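Local coordinates for sphingomyelinase-c (Listeria ivanovii, PDB 1ZWX), which belongs to the endonuclease/exonuclease/phosphatase family and has the DNase I-like fold, in which two mixed beta-sheets pack as a sandwich, at residues Asn46-Ile51 with Val106-Ile111; Pro229-Met234 with Asp290-Val295. One frame throughout, in Å; residues are numbered along the deposited sequence.

How the contacts relate
Both contacts are largely buried and reach the same six-stranded mixed sheet of the DNase I-like sandwich, yet they use it differently. Contact 1 joins neighbouring antiparallel strands, 49-55 and 104-107, where they run out into loops, so backbone hydrogen bonds and an aspartate-tryptophan pair carry it. Contact 2 lies just ahead of strand 294-298: there a loop and the start of helix 233-238 meet the D290-Y292 loop, mainly through side chains, beside a bound phosphate ion and with exposed T231 at its margin. Their centres lie about 23 Å apart, but the segments brush where N47 packs on V295, with strand 12-20 between strands 49-55 and 294-298.

Contact 1. Residues Asn46-Ile51 with Val106-Ile111; sequences NNDVVI and VSQWPI
Backbone bonds tie V50 to V106 in both directions: V50 N gives to V106 O at 2.8 Å, and V106 N returns a nearly straight bond to V50 O at 3.0 Å. This antiparallel hydrogen-bonded pair is followed by the non-hydrogen-bonded pair of V49 and S107, where the V49 CA-H leans on V106 O. One residue further, Q108 N reaches D48 O at 3.2 Å, the last backbone bond between the segments before the chains part.

V50 and V106 make the apolar pair, V106 CG2 resting against V50 CB at 3.7 Å on one face of the sheet. On the other, the V49 CG2 methyl packs against the S107 hydroxyl, 3.8 Å from OG.

The clearest side-chain hydrogen bond joins W109 to D48. W109 NE1 donates to D48 OD1 at 2.9 Å (154° at the hydrogen), and OD1 receives it on its anti lone pair, the one turned away from OD2. Carboxylate and indole are nearly coplanar, 28° apart. With chi1 at -177°, S107 OG swings away from its own backbone N and accepts from W109 N at 2.9 Å, closing an ST turn just before the tryptophan.

D48 OD1 also takes a salt bridge from K140 of the second sheet, while OD2 accepts from K12 N. The buried carboxylate is thus gripped through both oxygens, and the lysine's charge would probably favour its ionised form.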
loop_
_atom_site.group_PDB
_atom_site.type_symbol
_atom_site.label_atom_id
_atom_site.label_comp_id
_atom_site.label_asym_id
_atom_site.label_seq_id
_atom_site.Cartn_x
_atom_site.Cartn_y
_atom_site.Cartn_z
ATOM N N ASN A 46 -2.240 -5.666 16.268
ATOM C CA ASN A 46 -1.615 -6.984 16.218
ATOM C C ASN A 46 -0.847 -7.307 14.927
ATOM O O ASN A 46 -0.768 -8.476 14.521
ATOM C CB ASN A 46 -2.639 -8.082 16.511
ATOM C CG ASN A 46 -3.434 -7.817 17.768
ATOM O OD1 ASN A 46 -2.873 -7.411 18.811
ATOM N ND2 ASN A 46 -4.767 -8.009 17.676
ATOM N N ASN A 47 -0.268 -6.284 14.293
ATOM C CA ASN A 47 0.591 -6.516 13.126
ATOM C C ASN A 47 2.033 -6.334 13.523
ATOM O O ASN A 47 2.317 -5.552 14.422
ATOM C CB ASN A 47 0.229 -5.507 11.995
ATOM C CG ASN A 47 -1.176 -5.723 11.464
ATOM O OD1 ASN A 47 -2.112 -4.927 11.730
ATOM N ND2 ASN A 47 -1.365 -6.818 10.754
ATOM N N ASP A 48 2.956 -6.979 12.823
ATOM C CA ASP A 48 4.351 -6.629 12.957
ATOM C C ASP A 48 4.668 -5.333 12.241
ATOM O O ASP A 48 5.449 -4.514 12.717
ATOM C CB ASP A 48 5.221 -7.782 12.438
ATOM C CG ASP A 48 5.089 -9.018 13.318
ATOM O OD1 ASP A 48 5.559 -8.961 14.471
ATOM O OD2 ASP A 48 4.448 -9.987 12.899
ATOM N N VAL A 49 4.059 -5.167 11.059
ATOM C CA VAL A 49 4.383 -4.069 10.143
ATOM C C VAL A 49 3.067 -3.677 9.445
ATOM O O VAL A 49 2.195 -4.536 9.170
ATOM C CB VAL A 49 5.477 -4.495 9.078
ATOM C CG1 VAL A 49 5.611 -3.446 7.972
ATOM C CG2 VAL A 49 6.855 -4.714 9.737
ATOM N N VAL A 50 2.898 -2.379 9.200
ATOM C CA VAL A 50 1.721 -1.902 8.448
ATOM C C VAL A 50 2.226 -1.060 7.296
ATOM O O VAL A 50 3.104 -0.199 7.469
ATOM C CB VAL A 50 0.756 -1.027 9.308
ATOM C CG1 VAL A 50 -0.322 -0.342 8.396
ATOM C CG2 VAL A 50 0.032 -1.869 10.363
ATOM N N ILE A 51 1.689 -1.326 6.102
ATOM C CA ILE A 51 2.061 -0.555 4.896
ATOM C C ILE A 51 0.880 0.334 4.562
ATOM O O ILE A 51 -0.230 -0.149 4.496
ATOM C CB ILE A 51 2.329 -1.487 3.679
ATOM C CG1 ILE A 51 3.558 -2.371 3.954
ATOM C CG2 ILE A 51 2.480 -0.629 2.361
ATOM C CD1 ILE A 51 3.769 -3.488 2.860
ATOM N N VAL A 106 5.096 1.507 8.841
ATOM C CA VAL A 106 5.246 1.632 10.295
ATOM C C VAL A 106 5.398 0.232 10.904
ATOM O O VAL A 106 4.886 -0.770 10.365
ATOM C CB VAL A 106 4.051 2.427 10.936
ATOM C CG1 VAL A 106 3.866 3.786 10.190
ATOM C CG2 VAL A 106 2.776 1.650 10.970
ATOM N N SER A 107 6.117 0.166 12.031
ATOM C CA SER A 107 6.474 -1.121 12.634
ATOM C C SER A 107 6.454 -1.046 14.178
ATOM O O SER A 107 6.821 -0.028 14.764
ATOM C CB SER A 107 7.888 -1.503 12.177
ATOM O OG SER A 107 8.240 -2.779 12.690
ATOM N N GLN A 108 6.027 -2.122 14.820
ATOM C CA GLN A 108 6.300 -2.235 16.259
ATOM C C GLN A 108 7.759 -2.549 16.576
ATOM O O GLN A 108 8.147 -2.473 17.754
ATOM C CB GLN A 108 5.371 -3.224 16.940
ATOM C CG GLN A 108 5.451 -4.610 16.472
ATOM C CD GLN A 108 4.700 -5.554 17.386
ATOM O OE1 GLN A 108 3.751 -6.211 16.962
ATOM N NE2 GLN A 108 5.127 -5.633 18.662
ATOM N N TRP A 109 8.551 -2.870 15.535
ATOM C CA TRP A 109 9.977 -3.262 15.665
ATOM C C TRP A 109 10.926 -2.207 15.183
ATOM O O TRP A 109 10.617 -1.442 14.263
ATOM C CB TRP A 109 10.247 -4.608 14.943
ATOM C CG TRP A 109 9.276 -5.619 15.361
ATOM C CD1 TRP A 109 8.184 -6.049 14.656
ATOM C CD2 TRP A 109 9.238 -6.303 16.618
ATOM N NE1 TRP A 109 7.470 -6.942 15.394
ATOM C CE2 TRP A 109 8.093 -7.120 16.606
ATOM C CE3 TRP A 109 10.065 -6.291 17.766
ATOM C CZ2 TRP A 109 7.750 -7.950 17.673
ATOM C CZ3 TRP A 109 9.723 -7.113 18.834
ATOM C CH2 TRP A 109 8.585 -7.934 18.785
ATOM N N PRO A 110 12.105 -2.132 15.794
ATOM C CA PRO A 110 13.019 -1.118 15.378
ATOM C C PRO A 110 13.420 -1.233 13.891
ATOM O O PRO A 110 13.659 -2.340 13.380
ATOM C CB PRO A 110 14.230 -1.329 16.283
ATOM C CG PRO A 110 14.089 -2.668 16.826
ATOM C CD PRO A 110 12.642 -2.952 16.914
ATOM N N ILE A 111 13.494 -0.076 13.250
ATOM C CA ILE A 111 13.914 0.055 11.863
ATOM C C ILE A 111 15.410 0.403 11.832
ATOM O O ILE A 111 15.800 1.487 12.217
ATOM C CB ILE A 111 13.070 1.147 11.126
ATOM C CG1 ILE A 111 11.593 0.755 11.073
ATOM C CG2 ILE A 111 13.654 1.455 9.718
ATOM C CD1 ILE A 111 10.634 1.905 10.560
#

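Contact 2. Residues Pro229-Met234 with Asp290-Val295; sequences PTTNSM and DHYPVV. With PO4 (phosphate ion), chain B.
T231 and Y292 meet hydroxyl to hydroxyl where the loop leading into helix 233-238 packs on the loop before strand 294-298 of this DNase I-like fold. T231 OG1 lies 2.6 Å from Y292 OH, a short hydrogen bond that either could donate, and it sits at the ring edge, in the plane of the phenol. The T231 torsion (chi1 62°) sets OG1 between backbone N and carbonyl carbon, on the side facing the tyrosine. Next to it, N232 brings ND2 obliquely to the same ring, 3.8 Å from CE2, with its amide lying beside the D290 backbone. M234 SD comes within 4.0 Å of D290 N, a loose packing contact.

Several partners hold these groups in place. N232 is the N-cap of the helix: with CG anti to the backbone N (chi1 -169°), OD1 accepts a weak bond from M234 N at 3.0 Å, while ND2 donates to S289 O. One amide therefore ties the helix start to the loop around D290. A water lies within hydrogen-bonding distance of both Y292 OH (2.7 Å) and T231 O, and H268 meets the tyrosine ring edge-to-face.

S289, D290 and H291 form the Ser-Asp-His sequence familiar from this family, and the H291 side chain leaves the backbone away from 229-234. D248 accepts from H291 ND1 and so helps to fix the imidazole's rotation. The ring's other nitrogen meets a phosphate ion, probably from the crystallisation liquor: H291 NE2 donates in the ring plane to phosphate O2 at 2.7 Å, with 154° at the hydrogen.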
loop_
_atom_site.group_PDB
_atom_site.type_symbol
_atom_site.label_atom_id
_atom_site.label_comp_id
_atom_site.label_asym_id
_atom_site.label_seq_id
_atom_site.Cartn_x
_atom_site.Cartn_y
_atom_site.Cartn_z
ATOM N N PRO A 229 -16.765 -1.674 -6.217
ATOM C CA PRO A 229 -17.963 -0.798 -6.259
ATOM C C PRO A 229 -19.310 -1.493 -5.937
ATOM O O PRO A 229 -20.316 -0.805 -5.709
ATOM C CB PRO A 229 -17.961 -0.266 -7.702
ATOM C CG PRO A 229 -16.551 -0.474 -8.204
ATOM C CD PRO A 229 -16.088 -1.741 -7.526
ATOM N N THR A 230 -19.353 -2.827 -5.910
ATOM C CA THR A 230 -20.604 -3.495 -5.563
ATOM C C THR A 230 -20.853 -3.560 -4.057
ATOM O O THR A 230 -21.991 -3.735 -3.651
ATOM C CB THR A 230 -20.797 -4.902 -6.239
ATOM O OG1 THR A 230 -19.947 -5.887 -5.634
ATOM C CG2 THR A 230 -20.521 -4.854 -7.696
ATOM N N THR A 231 -19.807 -3.387 -3.230
ATOM C CA THR A 231 -19.945 -3.432 -1.769
ATOM C C THR A 231 -19.456 -2.188 -1.005
ATOM O O THR A 231 -19.868 -1.942 0.132
ATOM C CB THR A 231 -19.217 -4.690 -1.177
ATOM O OG1 THR A 231 -17.812 -4.622 -1.475
ATOM C CG2 THR A 231 -19.787 -5.991 -1.759
ATOM N N ASN A 232 -18.534 -1.428 -1.596
ATOM C CA ASN A 232 -17.899 -0.320 -0.888
ATOM C C ASN A 232 -18.771 0.933 -0.980
ATOM O O ASN A 232 -19.042 1.410 -2.079
ATOM C CB ASN A 232 -16.497 -0.069 -1.468
ATOM C CG ASN A 232 -15.670 0.869 -0.640
ATOM O OD1 ASN A 232 -15.893 2.071 -0.634
ATOM N ND2 ASN A 232 -14.667 0.332 0.040
ATOM N N SER A 233 -19.205 1.457 0.170
ATOM C CA SER A 233 -20.094 2.614 0.198
ATOM C C SER A 233 -19.496 3.854 -0.521
ATOM O O SER A 233 -20.226 4.598 -1.187
ATOM C CB SER A 233 -20.451 2.935 1.636
ATOM O OG SER A 233 -19.331 3.445 2.347
ATOM N N MET A 234 -18.175 4.057 -0.412
ATOM C CA MET A 234 -17.512 5.207 -1.049
ATOM C C MET A 234 -17.455 5.052 -2.587
ATOM O O MET A 234 -17.589 6.036 -3.314
ATOM C CB MET A 234 -16.112 5.465 -0.453
ATOM C CG MET A 234 -16.078 5.611 1.108
ATOM S SD MET A 234 -14.437 5.763 1.895
ATOM C CE MET A 234 -14.115 7.441 1.411
ATOM N N ASP A 290 -11.737 3.513 0.053
ATOM C CA ASP A 290 -12.335 2.888 -1.115
ATOM C C ASP A 290 -11.680 1.552 -1.473
ATOM O O ASP A 290 -12.187 0.833 -2.350
ATOM C CB ASP A 290 -12.404 3.860 -2.320
ATOM C CG ASP A 290 -11.030 4.269 -2.870
ATOM O OD1 ASP A 290 -9.974 4.054 -2.228
ATOM O OD2 ASP A 290 -11.021 4.860 -3.989
ATOM N N HIS A 291 -10.543 1.234 -0.821
ATOM C CA HIS A 291 -9.914 -0.092 -0.947
ATOM C C HIS A 291 -10.134 -0.825 0.364
ATOM O O HIS A 291 -10.154 -0.194 1.424
ATOM C CB HIS A 291 -8.403 -0.020 -1.172
ATOM C CG HIS A 291 -7.994 0.437 -2.539
ATOM N ND1 HIS A 291 -7.387 -0.401 -3.451
ATOM C CD2 HIS A 291 -8.090 1.651 -3.143
ATOM C CE1 HIS A 291 -7.141 0.269 -4.567
ATOM N NE2 HIS A 291 -7.553 1.517 -4.407
ATOM N N TYR A 292 -10.229 -2.152 0.292
ATOM C CA TYR A 292 -10.185 -2.963 1.502
ATOM C C TYR A 292 -8.747 -3.261 1.888
ATOM O O TYR A 292 -7.892 -3.364 1.015
ATOM C CB TYR A 292 -10.982 -4.264 1.348
ATOM C CG TYR A 292 -12.430 -4.046 1.082
ATOM C CD1 TYR A 292 -13.058 -4.609 -0.058
ATOM C CD2 TYR A 292 -13.193 -3.270 1.943
ATOM C CE1 TYR A 292 -14.432 -4.392 -0.301
ATOM C CE2 TYR A 292 -14.558 -3.040 1.700
ATOM C CZ TYR A 292 -15.167 -3.591 0.593
ATOM O OH TYR A 292 -16.518 -3.338 0.409
ATOM N N PRO A 293 -8.471 -3.365 3.212
ATOM C CA PRO A 293 -7.139 -3.732 3.689
ATOM C C PRO A 293 -6.848 -5.206 3.367
ATOM O O PRO A 293 -7.781 -5.995 3.176
ATOM C CB PRO A 293 -7.222 -3.556 5.207
ATOM C CG PRO A 293 -8.613 -3.119 5.523
ATOM C CD PRO A 293 -9.445 -3.172 4.307
ATOM N N VAL A 294 -5.572 -5.545 3.258
ATOM C CA VAL A 294 -5.166 -6.927 3.012
ATOM C C VAL A 294 -4.198 -7.306 4.146
ATOM O O VAL A 294 -3.351 -6.527 4.516
ATOM C CB VAL A 294 -4.536 -7.148 1.582
ATOM C CG1 VAL A 294 -3.808 -8.473 1.489
ATOM C CG2 VAL A 294 -5.620 -7.041 0.486
ATOM N N VAL A 295 -4.365 -8.496 4.701
ATOM C CA VAL A 295 -3.417 -9.012 5.714
ATOM C C VAL A 295 -2.576 -10.154 5.121
ATOM O O VAL A 295 -3.105 -11.037 4.433
ATOM C CB VAL A 295 -4.127 -9.343 7.099
ATOM C CG1 VAL A 295 -5.246 -10.372 6.933
ATOM C CG2 VAL A 295 -3.087 -9.725 8.200
HETATM P P PO4 B . -7.376 4.672 -6.926
HETATM O O1 PO4 B . -8.734 5.088 -7.470
HETATM O O2 PO4 B . -7.552 3.929 -5.628
HETATM O O3 PO4 B . -6.709 3.703 -7.887
HETATM O O4 PO4 B . -6.546 5.925 -6.721
HETATM O O HOH W 1 -17.973 -2.546 2.559
#